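Local coordinates for cellulase (Bacteroides salanitronis, PDB 6WQY), which is the catalytic domain of a family 5, subfamily 4 endoglucanase of broad specificity, which probably hydrolyses beta-1,4-glucosidic bonds in cellulose and related plant polysaccharides, at residues T80-V85 against Q127-I132; D134-E139 against Y193-E198; I175-G178 against D184-T187; E198-F203 against E233-P238. All blocks are in the same frame, centred on the assembly; numbering follows the deposited sequence.

In the fold
Along the chain of this eight-stranded beta/alpha barrel, contact 1 comes first: the loop after strand 74-77 meets the loop after strand 114-118, closing a loop that contains helix 95-110 and the third strand. Contact 2 then joins segment 134-139, on the short helix 132-135, to helix 191-209, and contact 3 is nested inside the loop it closes, folding the segment after strand 167-170 back on itself. Contact 4 follows in series, from the same helix 191-209 to the segment leading into strand 246-251; Glu-198 belongs to both contacts 2 and 4. Ile-132 and Trp-199 bring the contacts together, Ile-132 packing on Val-195, His-176 and Trp-199.

Contact 1 of 4, residues T80-V85 against Q127-I132; sequences TWLGHV and QYWLDI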
loop_
_atom_site.group_PDB
_atom_site.type_symbol
_atom_site.label_atom_id
_atom_site.label_comp_id
_atom_site.label_asym_id
_atom_site.label_seq_id
_atom_site.Cartn_x
_atom_site.Cartn_y
_atom_site.Cartn_z
ATOM N N THR A 80 9.599 6.813 3.154
ATOM C CA THR A 80 9.692 7.644 4.344
ATOM C C THR A 80 10.575 8.840 4.022
ATOM O O THR A 80 11.650 8.683 3.432
ATOM C CB THR A 80 10.263 6.826 5.495
ATOM O OG1 THR A 80 9.299 5.824 5.829
ATOM C CG2 THR A 80 10.564 7.678 6.718
ATOM N N TRP A 81 10.123 10.044 4.406
ATOM C CA TRP A 81 10.780 11.283 4.024
ATOM C C TRP A 81 11.438 11.958 5.222
ATOM O O TRP A 81 12.003 13.055 5.083
ATOM C CB TRP A 81 9.784 12.238 3.351
ATOM C CG TRP A 81 9.091 11.651 2.146
ATOM C CD1 TRP A 81 7.987 10.862 2.156
ATOM C CD2 TRP A 81 9.453 11.801 0.764
ATOM N NE1 TRP A 81 7.622 10.516 0.877
ATOM C CE2 TRP A 81 8.505 11.082 0.006
ATOM C CE3 TRP A 81 10.477 12.469 0.090
ATOM C CZ2 TRP A 81 8.560 11.010 -1.381
ATOM C CZ3 TRP A 81 10.525 12.390 -1.288
ATOM C CH2 TRP A 81 9.569 11.676 -2.006
ATOM N N LEU A 82 11.351 11.335 6.395
ATOM C CA LEU A 82 11.914 11.876 7.619
ATOM C C LEU A 82 13.385 12.214 7.429
ATOM O O LEU A 82 14.157 11.451 6.848
ATOM C CB LEU A 82 11.762 10.843 8.743
ATOM C CG LEU A 82 10.326 10.553 9.183
ATOM C CD1 LEU A 82 10.314 9.360 10.141
ATOM C CD2 LEU A 82 9.697 11.761 9.814
ATOM N N GLY A 83 13.771 13.380 7.928
ATOM C CA GLY A 83 15.134 13.838 7.826
ATOM C C GLY A 83 15.525 14.399 6.483
ATOM O O GLY A 83 16.677 14.822 6.321
ATOM N N HIS A 84 14.613 14.452 5.523
ATOM C CA HIS A 84 14.882 14.961 4.186
ATOM C C HIS A 84 13.938 16.085 3.786
ATOM O O HIS A 84 13.813 16.387 2.588
ATOM C CB HIS A 84 14.819 13.834 3.162
ATOM C CG HIS A 84 15.939 12.869 3.287
ATOM N ND1 HIS A 84 17.258 13.270 3.344
ATOM C CD2 HIS A 84 15.959 11.522 3.312
ATOM C CE1 HIS A 84 18.039 12.206 3.417
ATOM N NE2 HIS A 84 17.277 11.134 3.399
ATOM N N VAL A 85 13.271 16.711 4.748
ATOM C CA VAL A 85 12.333 17.796 4.475
ATOM C C VAL A 85 12.709 18.998 5.330
ATOM O O VAL A 85 12.906 18.871 6.547
ATOM C CB VAL A 85 10.876 17.374 4.742
ATOM C CG1 VAL A 85 9.939 18.520 4.437
ATOM C CG2 VAL A 85 10.514 16.167 3.896
ATOM N N GLN A 127 3.729 9.983 15.764
ATOM C CA GLN A 127 4.861 10.411 16.584
ATOM C C GLN A 127 5.792 11.385 15.877
ATOM O O GLN A 127 6.713 11.905 16.530
ATOM C CB GLN A 127 5.618 9.204 17.157
ATOM C CG GLN A 127 6.480 8.457 16.165
ATOM C CD GLN A 127 7.106 7.200 16.778
ATOM O OE1 GLN A 127 6.573 6.096 16.648
ATOM N NE2 GLN A 127 8.236 7.371 17.446
ATOM N N TYR A 128 5.560 11.686 14.602
ATOM C CA TYR A 128 6.364 12.652 13.855
ATOM C C TYR A 128 5.468 13.796 13.374
ATOM O O TYR A 128 4.422 14.065 13.976
ATOM C CB TYR A 128 7.108 11.959 12.706
ATOM C CG TYR A 128 7.907 10.748 13.145
ATOM C CD1 TYR A 128 9.034 10.885 13.942
ATOM C CD2 TYR A 128 7.542 9.475 12.758
ATOM C CE1 TYR A 128 9.767 9.775 14.342
ATOM C CE2 TYR A 128 8.269 8.369 13.145
ATOM C CZ TYR A 128 9.373 8.529 13.937
ATOM O OH TYR A 128 10.093 7.417 14.330
ATOM N N TRP A 129 5.845 14.491 12.296
ATOM C CA TRP A 129 5.115 15.700 11.914
ATOM C C TRP A 129 3.673 15.404 11.513
ATOM O O TRP A 129 2.792 16.252 11.698
ATOM C CB TRP A 129 5.822 16.439 10.765
ATOM C CG TRP A 129 5.851 15.698 9.455
ATOM C CD1 TRP A 129 6.823 14.847 9.019
ATOM C CD2 TRP A 129 4.869 15.750 8.407
ATOM N NE1 TRP A 129 6.508 14.362 7.780
ATOM C CE2 TRP A 129 5.321 14.904 7.370
ATOM C CE3 TRP A 129 3.662 16.438 8.231
ATOM C CZ2 TRP A 129 4.606 14.715 6.198
ATOM C CZ3 TRP A 129 2.957 16.258 7.062
ATOM C CH2 TRP A 129 3.429 15.394 6.055
ATOM N N LEU A 130 3.418 14.248 10.924
ATOM C CA LEU A 130 2.103 13.890 10.399
ATOM C C LEU A 130 1.338 13.320 11.583
ATOM O O LEU A 130 1.374 12.117 11.839
ATOM C CB LEU A 130 2.312 12.928 9.240
ATOM C CG LEU A 130 1.106 12.495 8.426
ATOM C CD1 LEU A 130 0.280 13.644 7.906
ATOM C CD2 LEU A 130 1.610 11.637 7.276
ATOM N N ASP A 131 0.665 14.206 12.337
ATOM C CA ASP A 131 0.226 13.956 13.718
ATOM C C ASP A 131 -1.279 14.163 13.867
ATOM O O ASP A 131 -1.747 15.260 14.179
ATOM C CB ASP A 131 1.021 14.932 14.611
ATOM C CG ASP A 131 0.631 14.874 16.068
ATOM O OD1 ASP A 131 -0.160 14.015 16.500
ATOM O OD2 ASP A 131 1.121 15.774 16.822
ATOM N N ILE A 132 -2.035 13.081 13.657
ATOM C CA ILE A 132 -3.497 13.146 13.695
ATOM C C ILE A 132 -4.006 13.442 15.098
ATOM O O ILE A 132 -5.031 14.113 15.265
ATOM C CB ILE A 132 -4.101 11.848 13.122
ATOM C CG1 ILE A 132 -5.623 11.935 12.966
ATOM C CG2 ILE A 132 -3.746 10.646 14.002
ATOM C CD1 ILE A 132 -6.076 12.820 11.827
#
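Leu-82 and Tyr-128 each carry CG beside the backbone N and anti to the carbonyl carbon (chi1 -67° and -52°), and these torsions bring a methyl group of the leucine over the phenol ring. The contact joins two beta-alpha loops of the TIM barrel, those that follow strands 74-77 and 114-118, at the end of the barrel where glycoside hydrolases of this clan keep their substrate cleft. Leu-82 occupies the second position of a type II turn that runs from Trp-81 to His-84 and is closed by the bond from His-84 N to Trp-81 O. Its CD1 lies 3.8 Å from the centroid of the Tyr-128 ring and only 13° off the normal, a CH-pi contact over the middle of the face. On the opposite face, CG of the adjacent Gln-127 lies toward the rim, so the ring is held between two aliphatic groups. The second methyl, CD2, turns to the root of the tyrosine, 3.9 Å from Tyr-128 CB. Asp-122, earlier in the second loop, adds a polar tie, accepting bonds from Trp-81 N and from the indole NE1 of Trp-129. That indole meets the leucine at its edge, with Trp-129 CD1 4.3 Å from Leu-82 CD2.

Contact 2 of 4, residues D134-E139 against Y193-E198; sequences DAATDE and YAVLNE
Val-195 faces Ala-135 and Ala-136 of segment 134-139 across an apolar contact in which its two methyls divide the work. Its CB leaves helix 191-209 in the direction of the other segment and there forks. CG1, anti to the backbone N (chi1 170°), reaches Ala-135, with Val-195 CG1 4.1 Å from Ala-135 CB. CG2, beside the backbone N, lies against the next residue along: it is 4.0 Å from Ala-136 CA and 4.2 Å from Ala-136 CB. One methyl therefore meets a methyl, while the other rests on the backbone as much as on a side chain. The small alanines let the two backbones come close, the CA atoms of Ala-136 and Val-195 being 6.3 Å apart, and the contact relies on dispersion and on the exclusion of water. After Ala-136 the chain turns, Thr-137 N bonding to Asp-134 O at 3.1 Å, and Asp-138 then caps the N terminus of helix 139-159. Asn-142 of that helix touches both Ala-135 and Val-195, and Trp-199, one turn further along helix 191-209, also covers Ala-135. The contact thus packs the short helix 132-135 of a beta-alpha loop against the outer helix 191-209, beside the start of helix 139-159.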
loop_
_atom_site.group_PDB
_atom_site.type_symbol
_atom_site.label_atom_id
_atom_site.label_comp_id
_atom_site.label_asym_id
_atom_site.label_seq_id
_atom_site.Cartn_x
_atom_site.Cartn_y
_atom_site.Cartn_z
ATOM N N ASP A 134 -2.865 15.327 17.612
ATOM C CA ASP A 134 -2.855 16.745 17.951
ATOM C C ASP A 134 -3.526 17.597 16.888
ATOM O O ASP A 134 -4.087 18.643 17.219
ATOM C CB ASP A 134 -1.425 17.203 18.212
ATOM C CG ASP A 134 -0.800 16.496 19.398
ATOM O OD1 ASP A 134 -1.419 16.486 20.484
ATOM O OD2 ASP A 134 0.304 15.930 19.230
ATOM N N ALA A 135 -3.508 17.177 15.625
ATOM C CA ALA A 135 -4.222 17.940 14.612
ATOM C C ALA A 135 -5.709 17.978 14.908
ATOM O O ALA A 135 -6.377 18.978 14.607
ATOM C CB ALA A 135 -4.007 17.331 13.231
ATOM N N ALA A 136 -6.252 16.930 15.524
ATOM C CA ALA A 136 -7.672 16.878 15.817
ATOM C C ALA A 136 -8.056 17.723 17.022
ATOM O O ALA A 136 -9.249 17.962 17.228
ATOM C CB ALA A 136 -8.101 15.422 16.051
ATOM N N THR A 137 -7.096 18.166 17.845
ATOM C CA THR A 137 -7.394 19.020 18.979
ATOM C C THR A 137 -6.858 20.438 18.832
ATOM O O THR A 137 -7.267 21.303 19.590
ATOM C CB THR A 137 -6.877 18.419 20.297
ATOM O OG1 THR A 137 -5.457 18.281 20.243
ATOM C CG2 THR A 137 -7.509 17.071 20.594
ATOM N N ASP A 138 -5.971 20.708 17.897
ATOM C CA ASP A 138 -5.295 22.001 17.806
ATOM C C ASP A 138 -5.284 22.432 16.349
ATOM O O ASP A 138 -4.563 21.864 15.531
ATOM C CB ASP A 138 -3.873 21.891 18.364
ATOM C CG ASP A 138 -3.164 23.225 18.442
ATOM O OD1 ASP A 138 -3.577 24.170 17.750
ATOM O OD2 ASP A 138 -2.191 23.327 19.220
ATOM N N GLU A 139 -6.061 23.462 16.035
ATOM C CA GLU A 139 -6.159 23.944 14.662
ATOM C C GLU A 139 -4.814 24.406 14.113
ATOM O O GLU A 139 -4.586 24.326 12.901
ATOM C CB GLU A 139 -7.171 25.087 14.579
ATOM C CG GLU A 139 -6.786 26.314 15.376
ATOM C CD GLU A 139 -7.914 27.326 15.450
ATOM O OE1 GLU A 139 -8.962 27.106 14.802
ATOM O OE2 GLU A 139 -7.746 28.334 16.144
ATOM N N TYR A 193 -11.488 11.120 12.380
ATOM C CA TYR A 193 -11.865 10.636 11.054
ATOM C C TYR A 193 -12.045 11.795 10.084
ATOM O O TYR A 193 -11.655 11.709 8.902
ATOM C CB TYR A 193 -13.156 9.817 11.106
ATOM C CG TYR A 193 -13.092 8.593 11.988
ATOM C CD1 TYR A 193 -11.995 7.761 11.994
ATOM C CD2 TYR A 193 -14.142 8.282 12.840
ATOM C CE1 TYR A 193 -11.940 6.654 12.822
ATOM C CE2 TYR A 193 -14.107 7.183 13.670
ATOM C CZ TYR A 193 -12.995 6.361 13.657
ATOM O OH TYR A 193 -12.890 5.262 14.476
ATOM N N ALA A 194 -12.642 12.887 10.560
ATOM C CA ALA A 194 -12.868 14.044 9.711
ATOM C C ALA A 194 -11.552 14.687 9.303
ATOM O O ALA A 194 -11.390 15.106 8.154
ATOM C CB ALA A 194 -13.757 15.063 10.424
ATOM N N VAL A 195 -10.600 14.780 10.231
ATOM C CA VAL A 195 -9.301 15.359 9.905
ATOM C C VAL A 195 -8.596 14.549 8.827
ATOM O O VAL A 195 -8.042 15.120 7.879
ATOM C CB VAL A 195 -8.447 15.506 11.175
ATOM C CG1 VAL A 195 -7.017 15.866 10.818
ATOM C CG2 VAL A 195 -9.050 16.552 12.096
ATOM N N LEU A 196 -8.604 13.219 8.938
ATOM C CA LEU A 196 -7.971 12.409 7.902
ATOM C C LEU A 196 -8.643 12.645 6.552
ATOM O O LEU A 196 -7.971 12.761 5.514
ATOM C CB LEU A 196 -8.003 10.933 8.291
ATOM C CG LEU A 196 -7.399 9.993 7.259
ATOM C CD1 LEU A 196 -5.969 10.339 6.872
ATOM C CD2 LEU A 196 -7.446 8.552 7.779
ATOM N N ASN A 197 -9.966 12.736 6.539
ATOM C CA ASN A 197 -10.649 13.036 5.287
ATOM C C ASN A 197 -10.237 14.400 4.737
ATOM O O ASN A 197 -10.082 14.560 3.515
ATOM C CB ASN A 197 -12.163 12.936 5.465
ATOM C CG ASN A 197 -12.647 11.493 5.571
ATOM O OD1 ASN A 197 -12.171 10.611 4.854
ATOM N ND2 ASN A 197 -13.603 11.247 6.451
ATOM N N GLU A 198 -10.043 15.389 5.616
ATOM C CA GLU A 198 -9.561 16.696 5.190
ATOM C C GLU A 198 -8.162 16.598 4.595
ATOM O O GLU A 198 -7.858 17.254 3.585
ATOM C CB GLU A 198 -9.529 17.674 6.378
ATOM C CG GLU A 198 -10.877 18.060 6.941
ATOM C CD GLU A 198 -10.818 18.874 8.245
ATOM O OE1 GLU A 198 -9.726 19.358 8.657
ATOM O OE2 GLU A 198 -11.897 19.042 8.873
#

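Contact 3 of 4, residues I175-G178 against D184-T187; sequences IHDG and DNRT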
loop_
_atom_site.group_PDB
_atom_site.type_symbol
_atom_site.label_atom_id
_atom_site.label_comp_id
_atom_site.label_asym_id
_atom_site.label_seq_id
_atom_site.Cartn_x
_atom_site.Cartn_y
_atom_site.Cartn_z
ATOM N N ILE A 175 -2.616 5.890 9.247
ATOM C CA ILE A 175 -2.809 7.034 10.128
ATOM C C ILE A 175 -3.640 6.606 11.334
ATOM O O ILE A 175 -4.770 6.110 11.198
ATOM C CB ILE A 175 -3.476 8.185 9.363
ATOM C CG1 ILE A 175 -2.588 8.632 8.182
ATOM C CG2 ILE A 175 -3.799 9.338 10.304
ATOM C CD1 ILE A 175 -1.171 9.056 8.545
ATOM N N HIS A 176 -3.066 6.803 12.522
ATOM C CA HIS A 176 -3.754 6.552 13.779
ATOM C C HIS A 176 -3.074 7.379 14.863
ATOM O O HIS A 176 -1.923 7.826 14.712
ATOM C CB HIS A 176 -3.757 5.064 14.155
ATOM C CG HIS A 176 -2.405 4.525 14.442
ATOM N ND1 HIS A 176 -1.924 4.370 15.722
ATOM C CD2 HIS A 176 -1.417 4.129 13.606
ATOM C CE1 HIS A 176 -0.696 3.891 15.660
ATOM N NE2 HIS A 176 -0.364 3.730 14.386
ATOM N N ASP A 177 -3.783 7.552 15.975
ATOM C CA ASP A 177 -3.325 8.459 17.021
ATOM C C ASP A 177 -2.333 7.850 17.990
ATOM O O ASP A 177 -1.974 8.516 18.969
ATOM C CB ASP A 177 -4.528 9.041 17.780
ATOM C CG ASP A 177 -5.283 8.035 18.637
ATOM O OD1 ASP A 177 -4.888 6.855 18.734
ATOM O OD2 ASP A 177 -6.260 8.482 19.257
ATOM N N GLY A 178 -1.852 6.637 17.709
ATOM C CA GLY A 178 -0.982 5.887 18.593
ATOM C C GLY A 178 -1.596 4.575 19.038
ATOM O O GLY A 178 -0.873 3.605 19.295
ATOM N N ASP A 184 -8.645 7.482 20.751
ATOM C CA ASP A 184 -9.638 8.544 20.839
ATOM C C ASP A 184 -10.461 8.652 19.568
ATOM O O ASP A 184 -11.526 9.284 19.595
ATOM C CB ASP A 184 -8.954 9.872 21.171
ATOM C CG ASP A 184 -8.485 9.959 22.607
ATOM O OD1 ASP A 184 -8.744 9.032 23.400
ATOM O OD2 ASP A 184 -7.861 10.990 22.950
ATOM N N ASN A 185 -10.035 8.012 18.478
ATOM C CA ASN A 185 -10.856 7.982 17.277
ATOM C C ASN A 185 -12.216 7.354 17.538
ATOM O O ASN A 185 -13.183 7.666 16.834
ATOM C CB ASN A 185 -10.146 7.200 16.169
ATOM C CG ASN A 185 -9.802 5.789 16.579
ATOM O OD1 ASN A 185 -8.947 5.579 17.440
ATOM N ND2 ASN A 185 -10.466 4.807 15.975
ATOM N N ARG A 186 -12.310 6.460 18.529
ATOM C CA ARG A 186 -13.559 5.777 18.802
ATOM C C ARG A 186 -14.507 6.606 19.644
ATOM O O ARG A 186 -15.712 6.322 19.663
ATOM C CB ARG A 186 -13.295 4.494 19.598
ATOM C CG ARG A 186 -12.388 3.510 18.911
ATOM C CD ARG A 186 -13.184 2.386 18.308
ATOM N NE ARG A 186 -12.367 1.587 17.406
ATOM C CZ ARG A 186 -12.857 0.819 16.441
ATOM N NH1 ARG A 186 -14.167 0.747 16.249
ATOM N NH2 ARG A 186 -12.029 0.134 15.662
ATOM N N THR A 187 -13.995 7.595 20.367
ATOM C CA THR A 187 -14.766 8.282 21.380
ATOM C C THR A 187 -14.876 9.782 21.172
ATOM O O THR A 187 -15.632 10.421 21.901
ATOM C CB THR A 187 -14.151 8.016 22.766
ATOM O OG1 THR A 187 -12.792 8.461 22.784
ATOM C CG2 THR A 187 -14.192 6.525 23.096
HETATM O O HOH W 1 -6.208 4.859 17.328
#
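Asp-177 extends its carboxylate across to the backbone of Asp-184 and ties two parts of a long beta-alpha loop of the TIM barrel, the one between strand 167-170 and helix 191-209. Its CG sits between the backbone N and the carbonyl carbon (chi1 69°), a torsion that carries the carboxylate toward segment 184-187. OD2 takes the amide hydrogen of Asp-184 on its syn lone pair. The bond from Asp-184 N to Asp-177 OD2 is 3.0 Å long but clearly bent, with an N-H...O angle of 139°. The same oxygen also accepts from Gln-192 NE2 and lies 3.6 Å from Asp-184 CB. The two carboxylates are turned 78° to each other, and Asp-177 OD2 and Asp-184 OD2 remain 4.7 Å apart. OD1 serves the rest of the loop: it accepts from Ser-179 N and from a water that bridges to Asn-185. With donors at both oxygens of Asp-177, its negative charge is probably well stabilised although the residue is buried. The amide group of Asn-185 is itself fixed by neighbours, as ND2 bonds to Tyr-193 OH on helix 191-209 and to Gly-181 O, while OD1 receives Gly-183 N. The bridging water donates one hydrogen to each side chain, standing 2.8 Å from Asp-177 OD1 and 2.8 Å from Asn-185 OD1.

Contact 4 of 4, residues E198-F203 against E233-P238; sequences EWNQVF and ENFVLP
Two consecutive beta-alpha units of the TIM barrel meet here: helix 191-209, which precedes strand 219-222, lies against the segment that leads from helix 228-234 into strand 246-251. Pro-238 points toward the helix, and its ring fits against two successive residues. Pro-238 CG touches Asn-200 CB at 4.0 Å, while CA and CB face the amide of Gln-201. That glutamine leaves the helix with CG anti to the backbone N, and a bend at chi2 (70°) brings its end back to the proline, the two side chains passing in opposite directions. Gln-201 OE1 lies 3.4 Å from Pro-238 CA, and its hydrogen-bond partner is the next backbone amide, Gln-239 N. NE2 is held by Asp-205 OD1, which fixes the rotation of the amide. Asn-200 approaches Phe-235 with ND2 4.2 Å from Phe-235 CE2, the amide and ring planes 52° apart. The stronger tie of this ND2 is to Pro-222 O, at the end of strand 219-222, and it also donates to a water at 2.9 Å from Asn-200 ND2. The water in turn lies 2.8 Å from Val-236 O, bridging the two segments. Direct contact is thus van der Waals packing around a proline, which has no N-H to offer, while the polar groups of the helix reach the neighbouring backbone through Gln-239 N, Pro-222 O and the water.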
loop_
_atom_site.group_PDB
_atom_site.type_symbol
_atom_site.label_atom_id
_atom_site.label_comp_id
_atom_site.label_asym_id
_atom_site.label_seq_id
_atom_site.Cartn_x
_atom_site.Cartn_y
_atom_site.Cartn_z
ATOM N N GLU A 198 -10.043 15.389 5.616
ATOM C CA GLU A 198 -9.561 16.696 5.190
ATOM C C GLU A 198 -8.162 16.598 4.595
ATOM O O GLU A 198 -7.858 17.254 3.585
ATOM C CB GLU A 198 -9.529 17.674 6.378
ATOM C CG GLU A 198 -10.877 18.060 6.941
ATOM C CD GLU A 198 -10.818 18.874 8.245
ATOM O OE1 GLU A 198 -9.726 19.358 8.657
ATOM O OE2 GLU A 198 -11.897 19.042 8.873
ATOM N N TRP A 199 -7.283 15.817 5.228
ATOM C CA TRP A 199 -5.926 15.665 4.721
ATOM C C TRP A 199 -5.916 15.047 3.333
ATOM O O TRP A 199 -5.148 15.475 2.456
ATOM C CB TRP A 199 -5.114 14.785 5.665
ATOM C CG TRP A 199 -4.770 15.401 6.988
ATOM C CD1 TRP A 199 -5.039 16.658 7.425
ATOM C CD2 TRP A 199 -4.073 14.745 8.046
ATOM N NE1 TRP A 199 -4.529 16.824 8.703
ATOM C CE2 TRP A 199 -3.942 15.652 9.103
ATOM C CE3 TRP A 199 -3.545 13.463 8.190
ATOM C CZ2 TRP A 199 -3.296 15.315 10.298
ATOM C CZ3 TRP A 199 -2.914 13.129 9.368
ATOM C CH2 TRP A 199 -2.786 14.052 10.397
ATOM N N ASN A 200 -6.756 14.032 3.110
ATOM C CA ASN A 200 -6.815 13.439 1.783
ATOM C C ASN A 200 -7.263 14.465 0.751
ATOM O O ASN A 200 -6.765 14.469 -0.386
ATOM C CB ASN A 200 -7.729 12.218 1.776
ATOM C CG ASN A 200 -7.067 10.987 2.374
ATOM O OD1 ASN A 200 -5.837 10.861 2.375
ATOM N ND2 ASN A 200 -7.887 10.059 2.858
ATOM N N GLN A 201 -8.203 15.336 1.123
ATOM C CA GLN A 201 -8.635 16.389 0.206
ATOM C C GLN A 201 -7.498 17.360 -0.103
ATOM O O GLN A 201 -7.335 17.795 -1.251
ATOM C CB GLN A 201 -9.828 17.146 0.789
ATOM C CG GLN A 201 -10.437 18.152 -0.181
ATOM C CD GLN A 201 -11.148 17.457 -1.317
ATOM O OE1 GLN A 201 -12.200 16.852 -1.120
ATOM N NE2 GLN A 201 -10.567 17.500 -2.508
ATOM N N VAL A 202 -6.711 17.726 0.911
ATOM C CA VAL A 202 -5.555 18.599 0.700
ATOM C C VAL A 202 -4.580 17.981 -0.292
ATOM O O VAL A 202 -4.057 18.668 -1.180
ATOM C CB VAL A 202 -4.883 18.917 2.051
ATOM C CG1 VAL A 202 -3.505 19.532 1.845
ATOM C CG2 VAL A 202 -5.767 19.834 2.890
ATOM N N PHE A 203 -4.302 16.686 -0.133
ATOM C CA PHE A 203 -3.436 15.958 -1.061
ATOM C C PHE A 203 -3.983 15.995 -2.475
ATOM O O PHE A 203 -3.258 16.352 -3.415
ATOM C CB PHE A 203 -3.291 14.514 -0.555
ATOM C CG PHE A 203 -2.968 13.492 -1.613
ATOM C CD1 PHE A 203 -1.686 13.360 -2.134
ATOM C CD2 PHE A 203 -3.947 12.630 -2.057
ATOM C CE1 PHE A 203 -1.405 12.387 -3.085
ATOM C CE2 PHE A 203 -3.663 11.662 -3.008
ATOM C CZ PHE A 203 -2.382 11.536 -3.505
ATOM N N GLU A 233 -16.866 2.677 7.326
ATOM C CA GLU A 233 -17.741 3.451 8.199
ATOM C C GLU A 233 -17.484 4.950 8.136
ATOM O O GLU A 233 -18.435 5.733 8.286
ATOM C CB GLU A 233 -17.589 2.956 9.643
ATOM C CG GLU A 233 -18.050 1.506 9.828
ATOM C CD GLU A 233 -17.495 0.827 11.072
ATOM O OE1 GLU A 233 -16.759 1.472 11.848
ATOM O OE2 GLU A 233 -17.799 -0.373 11.267
ATOM N N ASN A 234 -16.250 5.385 7.928
ATOM C CA ASN A 234 -15.898 6.783 8.149
ATOM C C ASN A 234 -15.201 7.475 6.993
ATOM O O ASN A 234 -15.125 8.715 7.006
ATOM C CB ASN A 234 -15.036 6.942 9.412
ATOM C CG ASN A 234 -15.659 6.280 10.612
ATOM O OD1 ASN A 234 -15.196 5.213 11.067
ATOM N ND2 ASN A 234 -16.694 6.869 11.119
ATOM N N PHE A 235 -14.666 6.756 6.017
ATOM C CA PHE A 235 -13.994 7.391 4.886
ATOM C C PHE A 235 -14.995 8.176 4.049
ATOM O O PHE A 235 -16.118 7.725 3.814
ATOM C CB PHE A 235 -13.331 6.297 4.040
ATOM C CG PHE A 235 -12.741 6.778 2.743
ATOM C CD1 PHE A 235 -13.521 6.836 1.615
ATOM C CD2 PHE A 235 -11.395 7.104 2.636
ATOM C CE1 PHE A 235 -13.001 7.254 0.406
ATOM C CE2 PHE A 235 -10.863 7.512 1.433
ATOM C CZ PHE A 235 -11.666 7.595 0.315
ATOM N N VAL A 236 -14.566 9.343 3.576
ATOM C CA VAL A 236 -15.331 10.162 2.645
ATOM C C VAL A 236 -14.467 10.388 1.411
ATOM O O VAL A 236 -13.341 10.873 1.520
ATOM C CB VAL A 236 -15.745 11.509 3.272
ATOM C CG1 VAL A 236 -16.433 12.388 2.221
ATOM C CG2 VAL A 236 -16.646 11.289 4.481
ATOM N N LEU A 237 -14.985 10.046 0.251
ATOM C CA LEU A 237 -14.221 10.227 -0.980
ATOM C C LEU A 237 -13.999 11.712 -1.228
ATOM O O LEU A 237 -14.961 12.476 -1.218
ATOM C CB LEU A 237 -14.993 9.624 -2.147
ATOM C CG LEU A 237 -14.208 9.447 -3.443
ATOM C CD1 LEU A 237 -13.119 8.404 -3.301
ATOM C CD2 LEU A 237 -15.162 9.077 -4.586
ATOM N N PRO A 238 -12.761 12.153 -1.459
ATOM C CA PRO A 238 -12.535 13.571 -1.747
ATOM C C PRO A 238 -13.244 13.998 -3.017
ATOM O O PRO A 238 -13.483 13.185 -3.925
ATOM C CB PRO A 238 -11.017 13.663 -1.938
ATOM C CG PRO A 238 -10.482 12.529 -1.120
ATOM C CD PRO A 238 -11.489 11.418 -1.295
HETATM O O HOH W 2 -10.701 10.723 2.554
#